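Local atomic coordinates of prenyltransference for protein (Lavandula lanata, PDB entry 5HC8), a protein that probably catalyses the head-to-middle condensation of two dimethylallyl diphosphate molecules into lavandulyl diphosphate, an irregular monoterpene precursor, with a fold related to cis-prenyltransferases. Residues G133-L138 against N181-P186. Numbering follows the deposited sequence.
Sequences GMHFIL and NITKFP. With SO4 (sulfate ion), chain E.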
loop_
_atom_site.group_PDB
_atom_site.type_symbol
_atom_site.label_atom_id
_atom_site.label_comp_id
_atom_site.label_asym_id
_atom_site.label_seq_id
_atom_site.Cartn_x
_atom_site.Cartn_y
_atom_site.Cartn_z
ATOM N N GLY A 133 -12.391 -0.502 26.433
ATOM C CA GLY A 133 -10.934 -0.558 26.345
ATOM C C GLY A 133 -10.457 -0.586 24.892
ATOM O O GLY A 133 -11.154 -0.156 23.991
ATOM N N MET A 134 -9.251 -1.077 24.680
ATOM C CA MET A 134 -8.651 -0.997 23.366
ATOM C C MET A 134 -9.492 -1.862 22.473
ATOM O O MET A 134 -9.908 -2.944 22.857
ATOM C CB MET A 134 -7.210 -1.509 23.394
ATOM C CG MET A 134 -6.457 -1.492 22.060
ATOM S SD MET A 134 -4.867 -2.292 22.149
ATOM C CE MET A 134 -5.293 -4.006 21.995
ATOM N N HIS A 135 -9.684 -1.396 21.257
ATOM C CA HIS A 135 -10.276 -2.195 20.204
ATOM C C HIS A 135 -9.197 -3.185 19.638
ATOM O O HIS A 135 -8.027 -2.806 19.403
ATOM C CB HIS A 135 -10.809 -1.219 19.156
ATOM C CG HIS A 135 -11.841 -1.759 18.224
ATOM N ND1 HIS A 135 -12.443 -0.961 17.276
ATOM C CD2 HIS A 135 -12.396 -2.987 18.079
ATOM C CE1 HIS A 135 -13.313 -1.672 16.592
ATOM N NE2 HIS A 135 -13.289 -2.908 17.049
ATOM N N PHE A 136 -9.620 -4.442 19.444
ATOM C CA PHE A 136 -8.852 -5.490 18.800
ATOM C C PHE A 136 -9.636 -5.989 17.601
ATOM O O PHE A 136 -10.760 -6.485 17.747
ATOM C CB PHE A 136 -8.638 -6.651 19.758
ATOM C CG PHE A 136 -8.072 -7.886 19.125
ATOM C CD1 PHE A 136 -7.126 -7.824 18.071
ATOM C CD2 PHE A 136 -8.527 -9.151 19.512
ATOM C CE1 PHE A 136 -6.630 -8.983 17.479
ATOM C CE2 PHE A 136 -8.013 -10.323 18.920
ATOM C CZ PHE A 136 -7.055 -10.238 17.915
ATOM N N ILE A 137 -9.108 -5.784 16.386
ATOM C CA ILE A 137 -9.729 -6.323 15.163
ATOM C C ILE A 137 -8.936 -7.547 14.693
ATOM O O ILE A 137 -7.691 -7.499 14.549
ATOM C CB ILE A 137 -9.782 -5.294 14.047
ATOM C CG1 ILE A 137 -10.785 -4.214 14.424
ATOM C CG2 ILE A 137 -10.221 -5.917 12.692
ATOM C CD1 ILE A 137 -10.749 -2.969 13.547
ATOM N N LEU A 138 -9.651 -8.650 14.499
ATOM C CA LEU A 138 -9.111 -9.820 13.838
ATOM C C LEU A 138 -9.626 -9.731 12.395
ATOM O O LEU A 138 -10.803 -9.785 12.159
ATOM C CB LEU A 138 -9.532 -11.109 14.521
ATOM C CG LEU A 138 -8.986 -12.372 13.863
ATOM C CD1 LEU A 138 -7.476 -12.548 13.939
ATOM C CD2 LEU A 138 -9.685 -13.564 14.460
ATOM N N ASN A 181 -14.917 0.691 8.496
ATOM C CA ASN A 181 -15.907 1.704 8.979
ATOM C C ASN A 181 -16.322 1.505 10.457
ATOM O O ASN A 181 -16.922 2.386 11.090
ATOM C CB ASN A 181 -17.119 1.865 8.034
ATOM C CG ASN A 181 -17.977 0.641 7.985
ATOM O OD1 ASN A 181 -17.866 -0.257 8.791
ATOM N ND2 ASN A 181 -18.794 0.568 6.932
ATOM N N ILE A 182 -15.994 0.375 11.002
ATOM C CA ILE A 182 -16.190 0.126 12.407
ATOM C C ILE A 182 -15.199 0.830 13.336
ATOM O O ILE A 182 -15.338 0.688 14.524
ATOM C CB ILE A 182 -16.186 -1.367 12.702
ATOM C CG1 ILE A 182 -14.796 -1.993 12.384
ATOM C CG2 ILE A 182 -17.330 -2.081 11.953
ATOM C CD1 ILE A 182 -14.574 -3.296 13.079
ATOM N N THR A 183 -14.203 1.568 12.827
ATOM C CA THR A 183 -13.302 2.263 13.714
ATOM C C THR A 183 -13.245 3.663 13.276
ATOM O O THR A 183 -13.176 3.903 12.086
ATOM C CB THR A 183 -11.787 2.089 13.440
ATOM O OG1 THR A 183 -11.434 1.129 12.422
ATOM C CG2 THR A 183 -11.020 2.136 14.612
ATOM N N LYS A 184 -13.001 4.593 14.203
ATOM C CA LYS A 184 -12.626 5.940 13.793
ATOM C C LYS A 184 -11.111 6.074 13.488
ATOM O O LYS A 184 -10.647 7.125 13.071
ATOM C CB LYS A 184 -12.990 6.960 14.887
ATOM C CG LYS A 184 -12.058 6.864 16.085
ATOM C CD LYS A 184 -11.815 8.207 16.774
ATOM C CE LYS A 184 -13.117 8.828 17.188
ATOM N NZ LYS A 184 -13.888 7.779 17.911
ATOM N N PHE A 185 -10.354 5.019 13.665
ATOM C CA PHE A 185 -8.922 4.966 13.253
ATOM C C PHE A 185 -8.648 3.935 12.147
ATOM O O PHE A 185 -7.792 3.116 12.320
ATOM C CB PHE A 185 -8.130 4.607 14.445
ATOM C CG PHE A 185 -8.370 5.535 15.636
ATOM C CD1 PHE A 185 -7.928 6.868 15.590
ATOM C CD2 PHE A 185 -9.015 5.084 16.756
ATOM C CE1 PHE A 185 -8.101 7.727 16.695
ATOM C CE2 PHE A 185 -9.211 5.950 17.856
ATOM C CZ PHE A 185 -8.756 7.255 17.816
ATOM N N PRO A 186 -9.284 4.087 10.963
ATOM C CA PRO A 186 -9.159 2.993 9.943
ATOM C C PRO A 186 -7.755 2.849 9.371
ATOM O O PRO A 186 -7.323 1.741 9.039
ATOM C CB PRO A 186 -10.142 3.408 8.842
ATOM C CG PRO A 186 -10.209 4.905 8.921
ATOM C CD PRO A 186 -10.099 5.187 10.455
HETATM S S SO4 E . -12.721 2.650 17.734
HETATM O O1 SO4 E . -11.656 1.736 17.127
HETATM O O2 SO4 E . -13.380 3.696 16.851
HETATM O O3 SO4 E . -13.870 1.847 18.294
HETATM O O4 SO4 E . -12.017 3.325 18.870
#
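H135 and T183 mark where strand 135-140 of the parallel sheet passes the irregular loop 181-186, which runs between helix 171-176 and strand 190-193. The backbones stay well apart, H135 CA and T183 CA being separated by 8.4 Å, and side chains span the gap, H135 and I137 pointing toward the loop. I137 and I182 meet tip to tip, their CD1 methyls 3.9 Å apart. With I182 CG1 lying between the backbone N and the carbonyl carbon (chi1 64°), the I182 CD1 methyl also comes within 4.1 Å of H135 CE1, the two side chains crossing at about a right angle. The imidazole, its CG anti to the backbone N (chi1 -160°), has I137 CG1 over one face, toward the rim, and the carbonyl oxygen of I182 at its edge. A sulfate, probably from the crystallisation liquor, is held by K184 N, which donates to its O2 at 2.8 Å, nearly straight (170°); a link from H135 ND1 to O1 is doubtful, O1 lying too close to T183 CG2. Since H135 NE2 also bonds S105 OG, an alanine here would probably leave that hydroxyl without this mate and open a gap beside the I182 methyl. Apolar tips thus join loop to sheet, while the S105 bond ties the imidazole to strand 103-107.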